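Local coordinates for protein predicted transcriptional regulator (Oenococcus oeni, PDB 3BY6) that probably binds DNA as a GntR-family, winged helix-turn-helix transcriptional regulator, and is seen here as a two-chain assembly, at residues K112-V115 with N116-G120; A92-S95 with Q96-E100; S104-G108 with E109-K113. All blocks are in the same frame, centred on the assembly; numbering follows the deposited sequence.

Interaction 1: residues K112-V115 with N116-G120; sequences KKIV and NDILG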
loop_
_atom_site.group_PDB
_atom_site.type_symbol
_atom_site.label_atom_id
_atom_site.label_comp_id
_atom_site.label_asym_id
_atom_site.label_seq_id
_atom_site.Cartn_x
_atom_site.Cartn_y
_atom_site.Cartn_z
ATOM N N LYS D 112 -1.896 10.754 18.288
ATOM C CA LYS D 112 -3.214 10.801 18.907
ATOM C C LYS D 112 -3.976 12.080 18.480
ATOM O O LYS D 112 -5.118 12.011 18.019
ATOM C CB LYS D 112 -3.055 10.690 20.435
ATOM C CG LYS D 112 -4.328 10.297 21.187
ATOM C CD LYS D 112 -4.054 9.407 22.417
ATOM C CE LYS D 112 -5.160 9.578 23.466
ATOM N NZ LYS D 112 -6.547 9.108 22.984
ATOM N N LYS D 113 -3.302 13.229 18.593
ATOM C CA LYS D 113 -3.838 14.532 18.168
ATOM C C LYS D 113 -4.142 14.556 16.691
ATOM O O LYS D 113 -5.149 15.100 16.288
ATOM C CB LYS D 113 -2.833 15.640 18.455
ATOM C CG LYS D 113 -2.587 15.944 19.953
ATOM C CD LYS D 113 -3.888 16.273 20.742
ATOM C CE LYS D 113 -3.714 17.448 21.750
ATOM N NZ LYS D 113 -4.920 17.624 22.647
ATOM N N ILE D 114 -3.254 13.969 15.894
ATOM C CA ILE D 114 -3.393 13.950 14.440
ATOM C C ILE D 114 -4.647 13.210 14.035
ATOM O O ILE D 114 -5.418 13.678 13.190
ATOM C CB ILE D 114 -2.111 13.340 13.739
ATOM C CG1 ILE D 114 -0.900 14.249 13.936
ATOM C CG2 ILE D 114 -2.331 13.118 12.221
ATOM C CD1 ILE D 114 0.360 13.736 13.272
ATOM N N VAL D 115 -4.853 12.042 14.662
ATOM C CA VAL D 115 -6.019 11.207 14.428
ATOM C C VAL D 115 -7.302 11.958 14.790
ATOM O O VAL D 115 -8.258 11.941 14.029
ATOM C CB VAL D 115 -5.875 9.851 15.176
ATOM C CG1 VAL D 115 -7.188 9.081 15.207
ATOM C CG2 VAL D 115 -4.747 9.009 14.534
ATOM N N ASN D 116 -7.318 12.657 15.909
ATOM C CA ASN D 116 -8.468 13.514 16.223
ATOM C C ASN D 116 -8.748 14.584 15.169
ATOM O O ASN D 116 -9.906 14.873 14.846
ATOM C CB ASN D 116 -8.251 14.265 17.524
ATOM C CG ASN D 116 -7.880 13.359 18.666
ATOM O OD1 ASN D 116 -6.839 13.571 19.307
ATOM N ND2 ASN D 116 -8.734 12.340 18.953
ATOM N N ASP D 117 -7.689 15.217 14.668
ATOM C CA ASP D 117 -7.852 16.219 13.633
ATOM C C ASP D 117 -8.422 15.617 12.360
ATOM O O ASP D 117 -9.337 16.182 11.757
ATOM C CB ASP D 117 -6.511 16.911 13.350
ATOM C CG ASP D 117 -6.111 17.879 14.445
ATOM O OD1 ASP D 117 -6.952 18.142 15.346
ATOM O OD2 ASP D 117 -4.976 18.373 14.403
ATOM N N ILE D 118 -7.880 14.470 11.954
ATOM C CA ILE D 118 -8.341 13.769 10.753
ATOM C C ILE D 118 -9.819 13.355 10.904
ATOM O O ILE D 118 -10.574 13.370 9.933
ATOM C CB ILE D 118 -7.432 12.509 10.442
ATOM C CG1 ILE D 118 -6.011 12.949 10.063
ATOM C CG2 ILE D 118 -8.028 11.626 9.320
ATOM C CD1 ILE D 118 -4.974 11.819 10.046
ATOM N N LEU D 119 -10.206 13.014 12.141
ATOM C CA LEU D 119 -11.540 12.500 12.465
ATOM C C LEU D 119 -12.567 13.595 12.713
ATOM O O LEU D 119 -13.766 13.347 12.579
ATOM C CB LEU D 119 -11.489 11.585 13.703
ATOM C CG LEU D 119 -10.910 10.179 13.546
ATOM C CD1 LEU D 119 -10.822 9.487 14.886
ATOM C CD2 LEU D 119 -11.743 9.386 12.554
ATOM N N GLY D 120 -12.106 14.793 13.072
ATOM C CA GLY D 120 -12.981 15.948 13.246
ATOM C C GLY D 120 -13.661 16.464 11.989
ATOM O O GLY D 120 -14.464 17.391 12.062
#
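V115 and L119 meet on the packed side of the last two turns of the helix. Their side chains lie side by side and point the same way, with V115 CG1 3.7 Å from L119 CD1. V115 is buried. Its CG1 stands opposite the backbone N across the CA-CB bond (chi1 168°), which turns that methyl up the helix toward L119. I114 and I118 form a second apolar pair one step round the helix. Here I114 CG2 touches I118 CD1 at 3.7 Å. The backbone beneath is regular alpha helix. The amides of N116, D117, I118 and L119 bond to the carbonyls of K112, K113, I114 and V115; the bond from I118 N to I114 O is 2.9 Å long. Both apolar pairs are of the i to i+4 kind, on the C-terminal helix 108-119. This helix also packs on the second subunit: I114 lies on L91 of that chain, and L119 on its K112. The polar side is looser. K113 and D117 are exposed, and the first carbon of the K113 side chain points away from the following turn. N116 folds back over the preceding turn, its CB 3.4 Å from K113 O. It also packs against K112 of the second subunit. With an alanine here the amide group is gone, and K112 of the second subunit would probably lose a packing partner. Past L119 the helix stops, and G120 N still bonds to N116 O at 2.8 Å.

Interaction 2: residues A92-S95 with Q96-E100; sequences ADLS and QVIAE
L94 and I98 cross at an angle on the buried side of helix 79-103, one turn apart. L94 CD1 lies 4.0 Å from I98 CD1. L94 CG is trans to its own N (chi1 176°), and this carries the leucine end forward to the isoleucine. V97 stands a little farther from the leucine, with V97 CG1 4.3 Å from L94 CD1. V97 CG1 sits between the backbone N and the carbonyl carbon (chi1 69°), which sets it over the backbone, 3.2 Å from L94 O. The polar side is built differently. D93 and Q96 run alongside each other and point the same way. Their carboxylate and amide planes are 13° apart, nearly parallel. The facing atoms are both oxygens, D93 OD1 and Q96 OE1, 3.7 Å apart. S95 turns its hydroxyl back to the preceding turn, where S95 OG donates to A92 O at 3.1 Å. Q96 N bonds to the same A92 O at 3.0 Å, from the same face of its plane. The other backbone bonds follow the i to i+4 pattern. The apolar side belongs to the subunit interface: L94 packs on I118, V97 on L90 and I98 on L119 of the second subunit. E100 adds a salt bridge to R89 of that subunit. This part of the helix is thus amphipathic, with an apolar face for its partner chain. On the other face, two donors grip A92 O, and one of them, the serine hydroxyl, is thereby tied to the helix backbone, while the facing oxygens of D93 and Q96 would probably repel each other mildly.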
loop_
_atom_site.group_PDB
_atom_site.type_symbol
_atom_site.label_atom_id
_atom_site.label_comp_id
_atom_site.label_asym_id
_atom_site.label_seq_id
_atom_site.Cartn_x
_atom_site.Cartn_y
_atom_site.Cartn_z
ATOM N N ALA D 92 -5.003 -3.858 10.436
ATOM C CA ALA D 92 -3.587 -4.231 10.342
ATOM C C ALA D 92 -2.795 -3.114 9.632
ATOM O O ALA D 92 -1.720 -2.691 10.080
ATOM C CB ALA D 92 -3.419 -5.609 9.620
ATOM N N ASP D 93 -3.327 -2.628 8.515
ATOM C CA ASP D 93 -2.784 -1.456 7.846
ATOM C C ASP D 93 -2.694 -0.283 8.848
ATOM O O ASP D 93 -1.694 0.455 8.867
ATOM C CB ASP D 93 -3.675 -1.028 6.680
ATOM C CG ASP D 93 -3.623 -1.980 5.501
ATOM O OD1 ASP D 93 -2.813 -2.924 5.500
ATOM O OD2 ASP D 93 -4.433 -1.803 4.569
ATOM N N LEU D 94 -3.728 -0.102 9.668
ATOM C CA LEU D 94 -3.714 1.015 10.633
ATOM C C LEU D 94 -2.561 0.936 11.638
ATOM O O LEU D 94 -1.865 1.903 11.815
ATOM C CB LEU D 94 -5.052 1.164 11.374
ATOM C CG LEU D 94 -5.055 2.266 12.474
ATOM C CD1 LEU D 94 -4.826 3.654 11.874
ATOM C CD2 LEU D 94 -6.313 2.228 13.272
ATOM N N SER D 95 -2.338 -0.204 12.289
ATOM C CA SER D 95 -1.200 -0.317 13.233
ATOM C C SER D 95 0.166 -0.300 12.546
ATOM O O SER D 95 1.162 0.037 13.178
ATOM C CB SER D 95 -1.300 -1.599 14.046
ATOM O OG SER D 95 -1.296 -2.646 13.127
ATOM N N GLN D 96 0.185 -0.711 11.276
ATOM C CA GLN D 96 1.368 -0.689 10.421
ATOM C C GLN D 96 1.780 0.782 10.220
ATOM O O GLN D 96 2.892 1.172 10.612
ATOM C CB GLN D 96 1.032 -1.410 9.099
ATOM C CG GLN D 96 2.033 -1.343 7.894
ATOM C CD GLN D 96 1.431 -2.042 6.590
ATOM O OE1 GLN D 96 0.558 -1.473 5.878
ATOM N NE2 GLN D 96 1.885 -3.281 6.314
ATOM N N VAL D 97 0.863 1.614 9.705
ATOM C CA VAL D 97 1.175 3.057 9.515
ATOM C C VAL D 97 1.558 3.761 10.841
ATOM O O VAL D 97 2.528 4.505 10.874
ATOM C CB VAL D 97 0.095 3.840 8.723
ATOM C CG1 VAL D 97 -1.189 3.989 9.514
ATOM C CG2 VAL D 97 0.628 5.214 8.382
ATOM N N ILE D 98 0.846 3.503 11.924
ATOM C CA ILE D 98 1.191 4.101 13.236
ATOM C C ILE D 98 2.562 3.614 13.736
ATOM O O ILE D 98 3.354 4.390 14.294
ATOM C CB ILE D 98 0.140 3.784 14.304
ATOM C CG1 ILE D 98 -1.196 4.448 13.977
ATOM C CG2 ILE D 98 0.624 4.186 15.679
ATOM C CD1 ILE D 98 -2.324 4.111 14.940
ATOM N N ALA D 99 2.847 2.329 13.515
ATOM C CA ALA D 99 4.148 1.750 13.845
ATOM C C ALA D 99 5.275 2.505 13.138
ATOM O O ALA D 99 6.248 2.926 13.756
ATOM C CB ALA D 99 4.187 0.245 13.442
ATOM N N GLU D 100 5.114 2.651 11.831
ATOM C CA GLU D 100 6.047 3.364 10.993
ATOM C C GLU D 100 6.205 4.881 11.294
ATOM O O GLU D 100 7.303 5.402 11.249
ATOM C CB GLU D 100 5.707 3.122 9.523
ATOM C CG GLU D 100 6.975 3.325 8.655
ATOM C CD GLU D 100 6.792 2.978 7.209
ATOM O OE1 GLU D 100 5.798 2.275 6.898
ATOM O OE2 GLU D 100 7.660 3.410 6.397
#

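Interaction 3: residues S104-G108 with E109-K113; sequences SGVKG and ERIKK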
loop_
_atom_site.group_PDB
_atom_site.type_symbol
_atom_site.label_atom_id
_atom_site.label_comp_id
_atom_site.label_asym_id
_atom_site.label_seq_id
_atom_site.Cartn_x
_atom_site.Cartn_y
_atom_site.Cartn_z
ATOM N N SER D 104 9.560 6.739 12.452
ATOM C CA SER D 104 10.012 8.015 11.867
ATOM C C SER D 104 10.004 9.125 12.915
ATOM O O SER D 104 9.859 10.284 12.567
ATOM C CB SER D 104 9.102 8.450 10.729
ATOM O OG SER D 104 7.959 9.120 11.255
ATOM N N GLY D 105 10.117 8.765 14.192
ATOM C CA GLY D 105 10.290 9.739 15.272
ATOM C C GLY D 105 9.106 10.606 15.679
ATOM O O GLY D 105 9.313 11.606 16.365
ATOM N N VAL D 106 7.879 10.245 15.287
ATOM C CA VAL D 106 6.682 10.994 15.715
ATOM C C VAL D 106 6.157 10.418 17.020
ATOM O O VAL D 106 5.853 9.224 17.106
ATOM C CB VAL D 106 5.562 10.961 14.671
ATOM C CG1 VAL D 106 4.420 11.870 15.107
ATOM C CG2 VAL D 106 6.087 11.372 13.306
ATOM N N LYS D 107 6.033 11.248 18.044
ATOM C CA LYS D 107 5.588 10.740 19.351
ATOM C C LYS D 107 4.124 10.276 19.301
ATOM O O LYS D 107 3.318 10.806 18.546
ATOM C CB LYS D 107 5.859 11.767 20.480
ATOM C CG LYS D 107 7.361 11.788 20.913
ATOM C CD LYS D 107 7.708 12.855 21.982
ATOM C CE LYS D 107 9.197 12.762 22.466
ATOM N NZ LYS D 107 9.962 14.070 22.505
ATOM N N GLY D 108 3.800 9.245 20.062
ATOM C CA GLY D 108 2.464 8.674 20.029
ATOM C C GLY D 108 1.412 9.667 20.472
ATOM O O GLY D 108 0.325 9.712 19.913
ATOM N N GLU D 109 1.731 10.488 21.466
ATOM C CA GLU D 109 0.799 11.536 21.899
ATOM C C GLU D 109 0.439 12.496 20.753
ATOM O O GLU D 109 -0.713 12.952 20.683
ATOM C CB GLU D 109 1.354 12.313 23.097
ATOM C CG GLU D 109 0.310 13.222 23.785
ATOM C CD GLU D 109 0.923 14.172 24.838
ATOM O OE1 GLU D 109 2.172 14.155 25.005
ATOM O OE2 GLU D 109 0.153 14.930 25.496
ATOM N N ARG D 110 1.398 12.785 19.865
ATOM C CA ARG D 110 1.126 13.581 18.657
ATOM C C ARG D 110 0.236 12.848 17.669
ATOM O O ARG D 110 -0.700 13.436 17.127
ATOM C CB ARG D 110 2.416 13.999 17.931
ATOM C CG ARG D 110 2.197 14.833 16.602
ATOM C CD ARG D 110 2.068 16.364 16.877
ATOM N NE ARG D 110 1.371 17.166 15.844
ATOM C CZ ARG D 110 1.836 17.447 14.612
ATOM N NH1 ARG D 110 2.990 16.943 14.176
ATOM N NH2 ARG D 110 1.113 18.202 13.781
ATOM N N ILE D 111 0.536 11.571 17.425
ATOM C CA ILE D 111 -0.269 10.745 16.515
ATOM C C ILE D 111 -1.715 10.783 16.975
ATOM O O ILE D 111 -2.629 10.887 16.168
ATOM C CB ILE D 111 0.253 9.273 16.426
ATOM C CG1 ILE D 111 1.660 9.253 15.797
ATOM C CG2 ILE D 111 -0.714 8.402 15.620
ATOM C CD1 ILE D 111 2.327 7.891 15.733
ATOM N N LYS D 112 -1.896 10.754 18.288
ATOM C CA LYS D 112 -3.214 10.801 18.907
ATOM C C LYS D 112 -3.976 12.080 18.480
ATOM O O LYS D 112 -5.118 12.011 18.019
ATOM C CB LYS D 112 -3.055 10.690 20.435
ATOM C CG LYS D 112 -4.328 10.297 21.187
ATOM C CD LYS D 112 -4.054 9.407 22.417
ATOM C CE LYS D 112 -5.160 9.578 23.466
ATOM N NZ LYS D 112 -6.547 9.108 22.984
ATOM N N LYS D 113 -3.302 13.229 18.593
ATOM C CA LYS D 113 -3.838 14.532 18.168
ATOM C C LYS D 113 -4.142 14.556 16.691
ATOM O O LYS D 113 -5.149 15.100 16.288
ATOM C CB LYS D 113 -2.833 15.640 18.455
ATOM C CG LYS D 113 -2.587 15.944 19.953
ATOM C CD LYS D 113 -3.888 16.273 20.742
ATOM C CE LYS D 113 -3.714 17.448 21.750
ATOM N NZ LYS D 113 -4.920 17.624 22.647
#
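The backbone leaves one helix through G105, with positive phi, runs extended through V106 and K107, and enters the next helix at G108. G105 is the C-prime residue of a Schellman motif that closes helix 79-103. K107 is the N-cap residue of helix 108-119. Its carbonyl starts the hydrogen bonding of that helix: I111 N donates to K107 O at 3.1 Å, and R110 N adds a weak bond to the same oxygen. One residue on, K112 N bonds to G108 O at 2.9 Å. Among the side chains, V106 does the joining. Its CA-CB bond points toward the helix, and CG1 is trans to the backbone N (chi1 -174°). That methyl reaches two residues at once. V106 CG1 lies 3.9 Å from I111 CG1 and 4.0 Å from R110 CG. Of the R110 side chain, the aliphatic base makes this contact. The chain then bends at chi2 (87°), and the guanidinium group turns outward from the contact. I111 also rests on the first turn itself, with I111 CG1 3.6 Å from K107 O. K107 and E109 are exposed and reach outward. I111 is the buried residue of the group. It packs between the two helices, on I98, L101 and I102 of helix 79-103. S104 OG bonds to L101 O at the end of that helix, and V106 packs on Q87 of the second subunit.

Along the chain the order is interaction 2, interaction 3, interaction 1. Interaction 2 lies on helix 79-103, interaction 3 spans the turn into helix 108-119, and interaction 1 ends that second helix. Interactions 1 and 3 overlap at K112 and K113, with centres 11 Å apart. Interactions 2 and 3 have centres 12 Å apart and touch where I111 CD1 lies 3.9 Å from I98 O. Interactions 1 and 2 do not touch; their nearest atoms are about 5 Å apart. Together they trace a helical hairpin. All three reach the second subunit, consistent with a C-terminal dimerisation element that pairs two winged helix-turn-helix domains.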